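Local coordinates for protein nonribosomal peptide synthase (PDB 5JJP) that adenylates an aliphatic beta-amino acid, probably using ATP, and so probably activates it for nonribosomal peptide assembly, at residues R32-A37 / T241-A246; K45-E50 / R63-Q68; P407-P412 / Q416-T421. One frame throughout, in Å; residues are numbered along the deposited sequence.

Interaction 1 (R32-A37 / T241-A246); sequences RDYLLA and TLASGA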
ATOM      1  N   ARG A  32       7.393 -10.769  -3.919  1.00 15.32           N
ATOM      2  CA  ARG A  32       6.983 -11.414  -5.114  1.00 16.51           C
ATOM      3  C   ARG A  32       6.410 -12.756  -4.748  1.00 17.46           C
ATOM      4  O   ARG A  32       5.423 -13.187  -5.335  1.00 15.05           O
ATOM      5  CB  ARG A  32       8.192 -11.569  -6.049  1.00 17.31           C
ATOM      6  CG  ARG A  32       8.035 -12.545  -7.175  1.00 18.06           C
ATOM      7  CD  ARG A  32       7.174 -11.986  -8.257  1.00 20.07           C
ATOM      8  NE  ARG A  32       7.142 -12.930  -9.368  1.00 22.04           N
ATOM      9  CZ  ARG A  32       6.413 -14.029  -9.397  1.00 20.15           C
ATOM     10  NH1 ARG A  32       5.638 -14.318  -8.392  1.00 19.46           N
ATOM     11  NH2 ARG A  32       6.452 -14.822 -10.466  1.00 21.29           N
ATOM     12  N   ASP A  33       7.054 -13.418  -3.790  1.00 18.98           N
ATOM     13  CA  ASP A  33       6.632 -14.752  -3.386  1.00 19.69           C
ATOM     14  C   ASP A  33       5.455 -14.640  -2.456  1.00 18.69           C
ATOM     15  O   ASP A  33       4.425 -15.309  -2.658  1.00 18.93           O
ATOM     16  CB  ASP A  33       7.767 -15.531  -2.735  1.00 21.83           C
ATOM     17  CG  ASP A  33       9.012 -15.605  -3.630  1.00 25.54           C
ATOM     18  OD1 ASP A  33       8.895 -15.713  -4.864  1.00 25.89           O
ATOM     19  OD2 ASP A  33      10.127 -15.561  -3.081  1.00 30.65           O
ATOM     20  N   TYR A  34       5.588 -13.790  -1.438  1.00 17.21           N
ATOM     21  CA  TYR A  34       4.558 -13.706  -0.410  1.00 15.18           C
ATOM     22  C   TYR A  34       3.220 -13.314  -1.032  1.00 13.38           C
ATOM     23  O   TYR A  34       2.197 -13.897  -0.698  1.00 12.18           O
ATOM     24  CB  TYR A  34       4.939 -12.792   0.788  1.00 14.16           C
ATOM     25  CG  TYR A  34       3.893 -12.892   1.871  1.00 14.09           C
ATOM     26  CD1 TYR A  34       3.894 -13.956   2.754  1.00 13.88           C
ATOM     27  CD2 TYR A  34       2.858 -11.959   1.976  1.00 14.17           C
ATOM     28  CE1 TYR A  34       2.923 -14.066   3.740  1.00 14.00           C
ATOM     29  CE2 TYR A  34       1.882 -12.037   2.972  1.00 13.65           C
ATOM     30  CZ  TYR A  34       1.907 -13.108   3.841  1.00 13.65           C
ATOM     31  OH  TYR A  34       0.962 -13.236   4.822  1.00 12.83           O
ATOM     32  N   LEU A  35       3.216 -12.322  -1.905  1.00 13.36           N
ATOM     33  CA  LEU A  35       1.943 -11.804  -2.393  1.00 13.75           C
ATOM     34  C   LEU A  35       1.197 -12.835  -3.247  1.00 15.19           C
ATOM     35  O   LEU A  35       0.005 -12.738  -3.378  1.00 13.11           O
ATOM     36  CB  LEU A  35       2.117 -10.521  -3.182  1.00 14.38           C
ATOM     37  CG  LEU A  35       2.701  -9.316  -2.412  1.00 15.52           C
ATOM     38  CD1 LEU A  35       2.586  -8.064  -3.259  1.00 16.06           C
ATOM     39  CD2 LEU A  35       2.030  -9.093  -1.078  1.00 16.11           C
ATOM     40  N   LEU A  36       1.919 -13.808  -3.814  1.00 15.98           N
ATOM     41  CA  LEU A  36       1.345 -14.748  -4.756  1.00 17.46           C
ATOM     42  C   LEU A  36       1.176 -16.142  -4.193  1.00 17.22           C
ATOM     43  O   LEU A  36       0.615 -16.969  -4.867  1.00 15.79           O
ATOM     44  CB  LEU A  36       2.198 -14.818  -6.045  1.00 17.36           C
ATOM     45  CG  LEU A  36       2.007 -13.543  -6.849  1.00 19.53           C
ATOM     46  CD1 LEU A  36       3.068 -13.464  -7.871  1.00 22.24           C
ATOM     47  CD2 LEU A  36       0.673 -13.521  -7.541  1.00 21.03           C
ATOM     48  N   ALA A  37       1.589 -16.358  -2.951  1.00 17.10           N
ATOM     49  CA  ALA A  37       1.511 -17.677  -2.378  1.00 17.29           C
ATOM     50  C   ALA A  37       0.082 -18.225  -2.274  1.00 17.05           C
ATOM     51  O   ALA A  37      -0.191 -19.278  -2.789  1.00 17.62           O
ATOM     52  CB  ALA A  37       2.174 -17.709  -1.021  1.00 17.67           C
ATOM     53  N   THR A 241      -4.812  -7.589  -1.077  1.00 13.62           N
ATOM     54  CA  THR A 241      -5.857  -8.285  -1.744  1.00 13.21           C
ATOM     55  C   THR A 241      -5.290  -9.582  -2.378  1.00 13.19           C
ATOM     56  O   THR A 241      -5.866 -10.645  -2.224  1.00 12.19           O
ATOM     57  CB  THR A 241      -6.501  -7.406  -2.818  1.00 13.89           C
ATOM     58  OG1 THR A 241      -7.163  -6.284  -2.214  1.00 12.62           O
ATOM     59  CG2 THR A 241      -7.522  -8.243  -3.666  1.00 13.83           C
ATOM     60  N   LEU A 242      -4.173  -9.459  -3.093  1.00 12.80           N
ATOM     61  CA  LEU A 242      -3.528 -10.581  -3.712  1.00 12.96           C
ATOM     62  C   LEU A 242      -3.033 -11.560  -2.678  1.00 13.70           C
ATOM     63  O   LEU A 242      -3.222 -12.782  -2.825  1.00 13.43           O
ATOM     64  CB  LEU A 242      -2.348 -10.129  -4.594  1.00 13.15           C
ATOM     65  CG  LEU A 242      -2.685  -9.346  -5.850  1.00 13.72           C
ATOM     66  CD1 LEU A 242      -1.442  -8.835  -6.494  1.00 13.58           C
ATOM     67  CD2 LEU A 242      -3.418 -10.247  -6.831  1.00 14.75           C
ATOM     68  N   ALA A 243      -2.356 -11.034  -1.657  1.00 13.20           N
ATOM     69  CA  ALA A 243      -1.829 -11.864  -0.584  1.00 13.30           C
ATOM     70  C   ALA A 243      -2.922 -12.703   0.060  1.00 13.49           C
ATOM     71  O   ALA A 243      -2.651 -13.793   0.623  1.00 13.66           O
ATOM     72  CB  ALA A 243      -1.126 -11.016   0.468  1.00 12.30           C
ATOM     73  N   SER A 244      -4.132 -12.175   0.069  1.00 13.33           N
ATOM     74  CA  SER A 244      -5.262 -12.852   0.706  1.00 13.52           C
ATOM     75  C   SER A 244      -5.969 -13.766  -0.268  1.00 13.55           C
ATOM     76  O   SER A 244      -6.886 -14.481   0.108  1.00 14.06           O
ATOM     77  CB  SER A 244      -6.267 -11.844   1.228  1.00 15.58           C
ATOM     78  OG  SER A 244      -5.699 -10.942   2.140  1.00 15.47           O
ATOM     79  N   GLY A 245      -5.499 -13.788  -1.516  1.00 15.19           N
ATOM     80  CA  GLY A 245      -5.946 -14.724  -2.531  1.00 15.02           C
ATOM     81  C   GLY A 245      -7.221 -14.240  -3.157  1.00 16.88           C
ATOM     82  O   GLY A 245      -7.965 -15.078  -3.712  1.00 17.23           O
ATOM     83  N   ALA A 246      -7.497 -12.929  -3.056  1.00 15.18           N
ATOM     84  CA  ALA A 246      -8.759 -12.390  -3.546  1.00 15.92           C
ATOM     85  C   ALA A 246      -8.593 -11.780  -4.929  1.00 14.81           C
ATOM     86  O   ALA A 246      -7.670 -12.104  -5.606  1.00 15.61           O
ATOM     87  CB  ALA A 246      -9.313 -11.352  -2.538  1.00 16.39           C
TER
HETATM   88  O   HOH W   1      -0.287 -15.051   0.086  1.00 18.17           O
HETATM   89  O   HOH W   2      -1.720 -14.731  -3.623  1.00  7.52           O

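Interaction 2 (K45-E50 / R63-Q68); sequences KPAIVE and RQLEAQ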
ATOM      1  N   LYS A  45      -8.266 -18.451 -11.015  1.00 21.89           N
ATOM      2  CA  LYS A  45      -9.092 -17.371 -10.466  1.00 24.68           C
ATOM      3  C   LYS A  45      -8.589 -16.014 -10.932  1.00 25.85           C
ATOM      4  O   LYS A  45      -7.393 -15.832 -11.110  1.00 27.72           O
ATOM      5  CB  LYS A  45      -9.026 -17.408  -8.938  1.00 27.62           C
ATOM      6  CG  LYS A  45      -9.688 -16.250  -8.202  1.00 31.50           C
ATOM      7  CD  LYS A  45      -9.418 -16.366  -6.715  1.00 34.20           C
ATOM      8  CE  LYS A  45     -10.550 -15.844  -5.822  1.00 35.33           C
ATOM      9  NZ  LYS A  45     -10.891 -14.407  -5.808  1.00 40.04           N
ATOM     10  N   PRO A  46      -9.498 -15.041 -11.116  1.00 24.45           N
ATOM     11  CA  PRO A  46      -9.092 -13.681 -11.423  1.00 21.86           C
ATOM     12  C   PRO A  46      -8.321 -12.999 -10.269  1.00 22.04           C
ATOM     13  O   PRO A  46      -8.797 -12.954  -9.155  1.00 22.59           O
ATOM     14  CB  PRO A  46     -10.415 -12.959 -11.684  1.00 22.44           C
ATOM     15  CG  PRO A  46     -11.390 -14.053 -12.009  1.00 23.49           C
ATOM     16  CD  PRO A  46     -10.958 -15.214 -11.176  1.00 23.43           C
ATOM     17  N   ALA A  47      -7.159 -12.439 -10.589  1.00 20.17           N
ATOM     18  CA  ALA A  47      -6.292 -11.732  -9.641  1.00 18.61           C
ATOM     19  C   ALA A  47      -6.565 -10.272  -9.747  1.00 16.72           C
ATOM     20  O   ALA A  47      -6.691  -9.582  -8.743  1.00 17.52           O
ATOM     21  CB  ALA A  47      -4.832 -12.008  -9.978  1.00 18.38           C
ATOM     22  N   ILE A  48      -6.647  -9.811 -10.986  1.00 16.68           N
ATOM     23  CA  ILE A  48      -6.979  -8.441 -11.339  1.00 16.69           C
ATOM     24  C   ILE A  48      -8.101  -8.386 -12.356  1.00 17.41           C
ATOM     25  O   ILE A  48      -8.034  -9.015 -13.388  1.00 16.31           O
ATOM     26  CB  ILE A  48      -5.774  -7.724 -11.949  1.00 17.06           C
ATOM     27  CG1 ILE A  48      -4.845  -7.280 -10.827  1.00 18.41           C
ATOM     28  CG2 ILE A  48      -6.056  -6.302 -12.305  1.00 17.17           C
ATOM     29  CD1 ILE A  48      -3.734  -8.124 -10.405  1.00 20.35           C
ATOM     30  N   VAL A  49      -9.031  -7.478 -12.116  1.00 19.31           N
ATOM     31  CA  VAL A  49     -10.066  -7.148 -13.055  1.00 21.49           C
ATOM     32  C   VAL A  49      -9.869  -5.710 -13.525  1.00 22.96           C
ATOM     33  O   VAL A  49      -9.572  -4.844 -12.719  1.00 22.06           O
ATOM     34  CB  VAL A  49     -11.447  -7.308 -12.372  1.00 21.92           C
ATOM     35  CG1 VAL A  49     -12.546  -6.843 -13.280  1.00 23.79           C
ATOM     36  CG2 VAL A  49     -11.668  -8.764 -11.995  1.00 23.15           C
ATOM     37  N   GLU A  50     -10.036  -5.464 -14.824  1.00 23.99           N
ATOM     38  CA  GLU A  50      -9.980  -4.104 -15.357  1.00 31.11           C
ATOM     39  C   GLU A  50     -10.935  -3.967 -16.545  1.00 32.68           C
ATOM     40  O   GLU A  50     -11.290  -4.971 -17.158  1.00 34.88           O
ATOM     41  CB  GLU A  50      -8.518  -3.704 -15.702  1.00 31.25           C
ATOM     42  CG  GLU A  50      -7.865  -4.573 -16.761  1.00 36.49           C
ATOM     43  CD  GLU A  50      -6.356  -4.387 -16.891  1.00 38.84           C
ATOM     44  OE1 GLU A  50      -5.742  -3.578 -16.157  1.00 46.44           O
ATOM     45  OE2 GLU A  50      -5.764  -5.093 -17.727  1.00 47.06           O
ATOM     46  N   ARG A  63      -2.434 -16.984 -12.472  1.00 19.67           N
ATOM     47  CA  ARG A  63      -1.426 -17.654 -13.276  1.00 20.24           C
ATOM     48  C   ARG A  63      -0.894 -16.722 -14.346  1.00 19.89           C
ATOM     49  O   ARG A  63       0.333 -16.684 -14.566  1.00 17.35           O
ATOM     50  CB  ARG A  63      -1.978 -18.896 -13.939  1.00 22.65           C
ATOM     51  CG  ARG A  63      -0.951 -19.641 -14.770  1.00 25.68           C
ATOM     52  CD  ARG A  63      -1.579 -20.695 -15.673  1.00 27.90           C
ATOM     53  NE  ARG A  63      -2.546 -21.557 -15.016  1.00 29.71           N
ATOM     54  CZ  ARG A  63      -2.281 -22.692 -14.363  1.00 30.99           C
ATOM     55  NH1 ARG A  63      -1.038 -23.107 -14.178  1.00 30.33           N
ATOM     56  NH2 ARG A  63      -3.303 -23.417 -13.864  1.00 32.81           N
ATOM     57  N   GLN A  64      -1.810 -16.005 -14.998  1.00 18.17           N
ATOM     58  CA  GLN A  64      -1.426 -15.060 -15.992  1.00 20.42           C
ATOM     59  C   GLN A  64      -0.607 -13.920 -15.408  1.00 21.02           C
ATOM     60  O   GLN A  64       0.264 -13.413 -16.077  1.00 22.55           O
ATOM     61  CB  GLN A  64      -2.639 -14.444 -16.697  1.00 21.72           C
ATOM     62  CG  GLN A  64      -3.368 -15.459 -17.540  1.00 24.26           C
ATOM     63  CD  GLN A  64      -4.680 -14.953 -18.090  1.00 23.39           C
ATOM     64  OE1 GLN A  64      -5.467 -14.312 -17.390  1.00 23.24           O
ATOM     65  NE2 GLN A  64      -4.968 -15.337 -19.317  1.00 22.48           N
ATOM     66  N   LEU A  65      -0.947 -13.481 -14.199  1.00 21.21           N
ATOM     67  CA  LEU A  65      -0.269 -12.338 -13.615  1.00 21.77           C
ATOM     68  C   LEU A  65       1.184 -12.732 -13.328  1.00 20.91           C
ATOM     69  O   LEU A  65       2.076 -11.981 -13.617  1.00 20.00           O
ATOM     70  CB  LEU A  65      -0.988 -11.892 -12.338  1.00 20.58           C
ATOM     71  CG  LEU A  65      -0.386 -10.724 -11.556  1.00 21.58           C
ATOM     72  CD1 LEU A  65      -0.314  -9.453 -12.367  1.00 21.40           C
ATOM     73  CD2 LEU A  65      -1.248 -10.483 -10.332  1.00 22.33           C
ATOM     74  N   GLU A  66       1.400 -13.933 -12.806  1.00 19.97           N
ATOM     75  CA  GLU A  66       2.742 -14.409 -12.606  1.00 20.65           C
ATOM     76  C   GLU A  66       3.499 -14.564 -13.888  1.00 21.09           C
ATOM     77  O   GLU A  66       4.693 -14.295 -13.931  1.00 20.08           O
ATOM     78  CB  GLU A  66       2.747 -15.747 -11.917  1.00 22.67           C
ATOM     79  CG  GLU A  66       2.284 -15.685 -10.504  1.00 26.81           C
ATOM     80  CD  GLU A  66       2.861 -16.786  -9.671  1.00 30.32           C
ATOM     81  OE1 GLU A  66       2.087 -17.626  -9.180  1.00 30.64           O
ATOM     82  OE2 GLU A  66       4.101 -16.842  -9.591  1.00 37.54           O
ATOM     83  N   ALA A  67       2.845 -15.093 -14.930  1.00 21.94           N
ATOM     84  CA  ALA A  67       3.532 -15.274 -16.218  1.00 20.85           C
ATOM     85  C   ALA A  67       4.009 -13.904 -16.708  1.00 19.22           C
ATOM     86  O   ALA A  67       5.128 -13.756 -17.218  1.00 16.46           O
ATOM     87  CB  ALA A  67       2.621 -15.945 -17.260  1.00 20.95           C
ATOM     88  N   GLN A  68       3.138 -12.913 -16.583  1.00 18.43           N
ATOM     89  CA  GLN A  68       3.490 -11.588 -17.071  1.00 19.53           C
ATOM     90  C   GLN A  68       4.638 -10.972 -16.190  1.00 18.92           C
ATOM     91  O   GLN A  68       5.597 -10.408 -16.734  1.00 17.32           O
ATOM     92  CB  GLN A  68       2.256 -10.700 -17.120  1.00 21.47           C
ATOM     93  CG  GLN A  68       2.484  -9.345 -17.748  1.00 22.12           C
ATOM     94  CD  GLN A  68       2.584  -9.393 -19.260  1.00 26.19           C
ATOM     95  OE1 GLN A  68       3.305 -10.205 -19.830  1.00 31.24           O
ATOM     96  NE2 GLN A  68       1.858  -8.496 -19.930  1.00 28.51           N
TER

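Interaction 3 (P407-P412 / Q416-T421); sequences PDPLLP and QVVFRT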
ATOM      1  N   PRO A 407      16.039   4.287  19.689  1.00 20.96           N
ATOM      2  CA  PRO A 407      16.169   3.155  20.605  1.00 21.02           C
ATOM      3  C   PRO A 407      14.923   3.004  21.465  1.00 22.74           C
ATOM      4  O   PRO A 407      14.346   4.006  21.902  1.00 22.32           O
ATOM      5  CB  PRO A 407      17.360   3.561  21.497  1.00 19.38           C
ATOM      6  CG  PRO A 407      18.179   4.452  20.638  1.00 19.60           C
ATOM      7  CD  PRO A 407      17.141   5.264  19.880  1.00 20.05           C
ATOM      8  N   ASP A 408      14.473   1.769  21.631  1.00 23.09           N
ATOM      9  CA  ASP A 408      13.329   1.474  22.472  1.00 24.84           C
ATOM     10  C   ASP A 408      13.462   2.220  23.805  1.00 27.26           C
ATOM     11  O   ASP A 408      14.367   1.946  24.576  1.00 27.63           O
ATOM     12  CB  ASP A 408      13.300  -0.026  22.701  1.00 23.12           C
ATOM     13  CG  ASP A 408      12.159  -0.483  23.559  1.00 22.33           C
ATOM     14  OD1 ASP A 408      11.304   0.311  23.974  1.00 21.38           O
ATOM     15  OD2 ASP A 408      12.115  -1.696  23.811  1.00 23.33           O
ATOM     16  N   PRO A 409      12.556   3.162  24.086  1.00 28.70           N
ATOM     17  CA  PRO A 409      12.725   3.942  25.322  1.00 28.15           C
ATOM     18  C   PRO A 409      12.601   3.095  26.601  1.00 26.76           C
ATOM     19  O   PRO A 409      13.163   3.461  27.622  1.00 25.11           O
ATOM     20  CB  PRO A 409      11.624   4.979  25.232  1.00 29.50           C
ATOM     21  CG  PRO A 409      10.605   4.371  24.312  1.00 30.42           C
ATOM     22  CD  PRO A 409      11.391   3.598  23.310  1.00 28.46           C
ATOM     23  N   LEU A 410      11.906   1.965  26.529  1.00 24.88           N
ATOM     24  CA  LEU A 410      11.785   1.099  27.669  1.00 25.25           C
ATOM     25  C   LEU A 410      12.971   0.168  27.834  1.00 26.80           C
ATOM     26  O   LEU A 410      13.153  -0.414  28.901  1.00 29.92           O
ATOM     27  CB  LEU A 410      10.545   0.238  27.554  1.00 25.20           C
ATOM     28  CG  LEU A 410       9.268   1.017  27.350  1.00 23.66           C
ATOM     29  CD1 LEU A 410       8.085   0.057  27.279  1.00 24.46           C
ATOM     30  CD2 LEU A 410       9.119   2.037  28.450  1.00 23.06           C
ATOM     31  N   LEU A 411      13.777   0.014  26.788  1.00 27.09           N
ATOM     32  CA  LEU A 411      14.879  -0.933  26.828  1.00 25.79           C
ATOM     33  C   LEU A 411      15.882  -0.637  25.726  1.00 25.55           C
ATOM     34  O   LEU A 411      16.068  -1.437  24.804  1.00 26.69           O
ATOM     35  CB  LEU A 411      14.354  -2.361  26.725  1.00 26.25           C
ATOM     36  CG  LEU A 411      15.277  -3.454  27.267  1.00 27.85           C
ATOM     37  CD1 LEU A 411      15.503  -3.270  28.748  1.00 27.87           C
ATOM     38  CD2 LEU A 411      14.674  -4.826  26.996  1.00 28.61           C
ATOM     39  N   PRO A 412      16.540   0.527  25.816  1.00 22.71           N
ATOM     40  CA  PRO A 412      17.521   0.916  24.807  1.00 22.53           C
ATOM     41  C   PRO A 412      18.698  -0.032  24.712  1.00 21.49           C
ATOM     42  O   PRO A 412      19.339  -0.093  23.704  1.00 24.40           O
ATOM     43  CB  PRO A 412      17.983   2.298  25.262  1.00 21.60           C
ATOM     44  CG  PRO A 412      17.640   2.399  26.697  1.00 21.08           C
ATOM     45  CD  PRO A 412      16.454   1.500  26.915  1.00 22.74           C
ATOM     46  N   GLN A 416      16.736  -2.886  19.885  1.00 25.12           N
ATOM     47  CA  GLN A 416      15.457  -2.737  19.194  1.00 24.33           C
ATOM     48  C   GLN A 416      15.190  -1.262  19.005  1.00 23.54           C
ATOM     49  O   GLN A 416      15.467  -0.467  19.910  1.00 22.99           O
ATOM     50  CB  GLN A 416      14.317  -3.370  19.991  1.00 22.00           C
ATOM     51  CG  GLN A 416      12.986  -3.277  19.257  1.00 21.81           C
ATOM     52  CD  GLN A 416      11.844  -4.075  19.902  1.00 22.91           C
ATOM     53  OE1 GLN A 416      10.745  -4.125  19.336  1.00 21.12           O
ATOM     54  NE2 GLN A 416      12.067  -4.666  21.100  1.00 21.72           N
ATOM     55  N   VAL A 417      14.606  -0.909  17.848  1.00 23.99           N
ATOM     56  CA  VAL A 417      14.151   0.457  17.594  1.00 23.86           C
ATOM     57  C   VAL A 417      12.639   0.556  17.475  1.00 24.69           C
ATOM     58  O   VAL A 417      11.942  -0.418  17.230  1.00 23.21           O
ATOM     59  CB  VAL A 417      14.758   1.082  16.320  1.00 25.02           C
ATOM     60  CG1 VAL A 417      16.272   1.299  16.475  1.00 24.80           C
ATOM     61  CG2 VAL A 417      14.419   0.256  15.092  1.00 25.14           C
ATOM     62  N   VAL A 418      12.160   1.772  17.643  1.00 23.94           N
ATOM     63  CA  VAL A 418      10.759   2.068  17.655  1.00 27.00           C
ATOM     64  C   VAL A 418      10.579   3.365  16.828  1.00 25.60           C
ATOM     65  O   VAL A 418      11.551   4.086  16.633  1.00 24.71           O
ATOM     66  CB  VAL A 418      10.382   2.162  19.156  1.00 30.66           C
ATOM     67  CG1 VAL A 418       9.727   3.469  19.531  1.00 31.53           C
ATOM     68  CG2 VAL A 418       9.597   0.938  19.604  1.00 31.19           C
ATOM     69  N   PHE A 419       9.367   3.648  16.353  1.00 22.97           N
ATOM     70  CA  PHE A 419       9.103   4.773  15.439  1.00 23.90           C
ATOM     71  C   PHE A 419       8.314   5.882  16.131  1.00 23.46           C
ATOM     72  O   PHE A 419       7.186   5.659  16.592  1.00 21.92           O
ATOM     73  CB  PHE A 419       8.298   4.256  14.216  1.00 24.96           C
ATOM     74  CG  PHE A 419       7.800   5.338  13.276  1.00 23.66           C
ATOM     75  CD1 PHE A 419       8.659   6.328  12.822  1.00 25.56           C
ATOM     76  CD2 PHE A 419       6.489   5.346  12.854  1.00 23.85           C
ATOM     77  CE1 PHE A 419       8.204   7.303  11.954  1.00 27.26           C
ATOM     78  CE2 PHE A 419       6.014   6.309  12.004  1.00 23.91           C
ATOM     79  CZ  PHE A 419       6.877   7.294  11.539  1.00 27.10           C
ATOM     80  N   ARG A 420       8.921   7.059  16.238  1.00 24.14           N
ATOM     81  CA  ARG A 420       8.204   8.223  16.722  1.00 25.62           C
ATOM     82  C   ARG A 420       7.374   8.733  15.574  1.00 24.19           C
ATOM     83  O   ARG A 420       7.932   9.279  14.634  1.00 22.55           O
ATOM     84  CB  ARG A 420       9.138   9.335  17.167  1.00 29.07           C
ATOM     85  CG  ARG A 420      10.014   8.996  18.374  1.00 29.97           C
ATOM     86  CD  ARG A 420      10.833  10.207  18.761  1.00 30.26           C
ATOM     87  NE  ARG A 420       9.970  11.332  19.142  1.00 34.87           N
ATOM     88  CZ  ARG A 420      10.402  12.550  19.497  1.00 33.60           C
ATOM     89  NH1 ARG A 420      11.702  12.815  19.540  1.00 31.86           N
ATOM     90  NH2 ARG A 420       9.513  13.506  19.784  1.00 31.44           N
ATOM     91  N   THR A 421       6.052   8.595  15.701  1.00 22.10           N
ATOM     92  CA  THR A 421       5.116   8.857  14.614  1.00 22.80           C
ATOM     93  C   THR A 421       4.895  10.285  14.285  1.00 21.88           C
ATOM     94  O   THR A 421       4.388  10.576  13.247  1.00 23.76           O
ATOM     95  CB  THR A 421       3.693   8.326  14.941  1.00 21.14           C
ATOM     96  OG1 THR A 421       3.193   8.947  16.129  1.00 20.42           O
ATOM     97  CG2 THR A 421       3.718   6.825  15.161  1.00 21.04           C
TER
HETATM   98  O   HOH W   3      13.813  -3.777  23.262  1.00 16.18           O
HETATM   99  O   HOH W   4      17.638  -0.189  21.679  1.00 27.86           O

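Interaction 1 (R32-A37 / T241-A246)
Leu242 O is gripped three ways at the end of helix 232-243: by Gly245 N (2.8 Å), by a water at 2.6 Å, and by the hydroxyl of Tyr62. The same water donates to Leu35 O across the contact, also at 2.6 Å. It thus ties together two carbonyl oxygens, Leu35 O and Leu242 O, that face each other at 3.3 Å and cannot bond directly. A second water bridges the preceding residue of one helix and the following residue of the other, donating to Tyr34 O and Ala243 O. No direct hydrogen bond joins the two segments. Beside the waters the packing is apolar: the Ala243 methyl faces two side chains of helix 31-37, with CB 4.0 Å from Leu35 CD2 and 4.0 Å from Tyr34 CE2. The Tyr34 ring reaches it because chi1 of -173° swings CG away from the backbone N, and at its far end OH accepts a hydrogen bond from Arg212 NH1. The second helix stops in a Schellman motif: Ala246 N bonds back to Thr241 O, and Gly245 takes the positive phi (82°) that glycine tolerates easily. The contact is buried, and the second helix ends at it. Helix 201-212 packs against Tyr34, helix 62-77 touches Leu36 and, through Leu65, Leu242, and helix 95-107 reaches Leu36 through Leu102.

Interaction 2 (K45-E50 / R63-Q68)
Leu65 pushes one methyl, CD2, from helix 62-77 into the angle between Ala47 and Ile48, overlapping both. These two residues form a classic beta bulge: both lie opposite Val60 and bond to its backbone, so their side chains turn together to the helix instead of to different sides of the strand. Strand 46-51 and strand 57-61 make an antiparallel hairpin whose second strand runs almost directly into helix 62-77, and the helix folds back over the bulge. The chain turns a corner at Ala47. Backbone bonds of Ala47 and Val49 to Ala248 join the hairpin to strand 247-250, the edge strand of the six-stranded sheet.

The contact is wholly apolar, with no hydrogen bond across it, and small, burying 107 Å² over both sides together. The backbones come nearest at Ala47 and Leu65, whose CA atoms are 7.2 Å apart. Leu65 carries the helix side alone. With CG anti to the backbone N (chi1 178°), its branched end extends toward the strand. There it meets Ile48 about at a right angle, branch against chain end, while the Ala47 CB lies 3.9 Å from the same CD2. Val98 of helix 95-107 touches both Ile48 and Leu65 and continues this apolar patch. The polar residues of the helix look to other partners: Glu66 pairs with Lys40, and Arg63 with Asp44. The chi2 of Ile48, 93°, lies away from the usual staggered values, which may reflect strain or merely an imprecisely placed chain end. The close approach there is therefore doubtful in detail: Ile48 CD1 sits 3.4 Å from Leu65 CD2, nearer than carbons normally pack, with Leu65 CD1 at 4.2 Å.

Interaction 3 (P407-P412 / Q416-T421)
CG stands opposite the backbone N in both Asp408 (chi1 -180°) and Gln416, which carries the carboxylate and the carboxamide out on the same flank of the loop, where a water joins them. Asp408 OD2 and Gln416 NE2 stand 4.0 Å apart, too far to bond directly, and the carboxylate and amide planes are turned 69° from each other. The water between them donates to Asp408 OD2 (2.7 Å) and accepts from Gln416 NE2 (2.9 Å). The extended Gln416 chain spans the distance to it. Asp408 is also paired with Arg386 of the neighbouring strand 381-386, whose guanidinium bridges to OD1.

The backbone is closed by one nearly straight bond, Asp408 N to Gln416 O, at 3.0 Å and 165°. Gln416 O takes a second donor, a water that it shares with Pro412 O, so both the start and the middle of the loop are tied to it. This is the end of a beta hairpin: strand 405-407 runs antiparallel to strand 417-427, with Pro407 and Val417 as a non-hydrogen-bonded pair, and residues 408 to 416 make the connection. Within it Asp408 to Leu411 form a type I turn, closed by Leu411 N to Asp408 O. The Asp408 side chain adds an Asx turn, since OD1 accepts from Leu410 N at 3.1 Å, met from above the carboxylate plane. On the other segment Val418 points to the loop, and its CG1 touches Pro409 CD at 4.1 Å, the side chains crossing about at a right angle. Val418 also packs on Tyr384 and Arg386, while Pro409 rests on Tyr367 of strand 363-367.

How the interactions relate
Interactions 1 and 2 are neighbours, their centres 11 Å apart, and touch directly: a salt bridge runs from Arg32 NH1 of the first to Glu66 OE2 of the second (3.2 Å), so helix 62-77 joins both, and Gly245 O packs 3.4 Å from Lys45 CE. Interaction 3 is remote, its centre 31 Å from interaction 1 and 41 Å from interaction 2, which lies across the centre of the chain from it. Its second segment ends at Thr421, first residue of the Thr-Gly-Asp sequence that in related adenylating enzymes belongs to the nucleotide site. Interaction 1 joins two helices and interaction 2 a strand and a helix, both on the same side of the chain's centre.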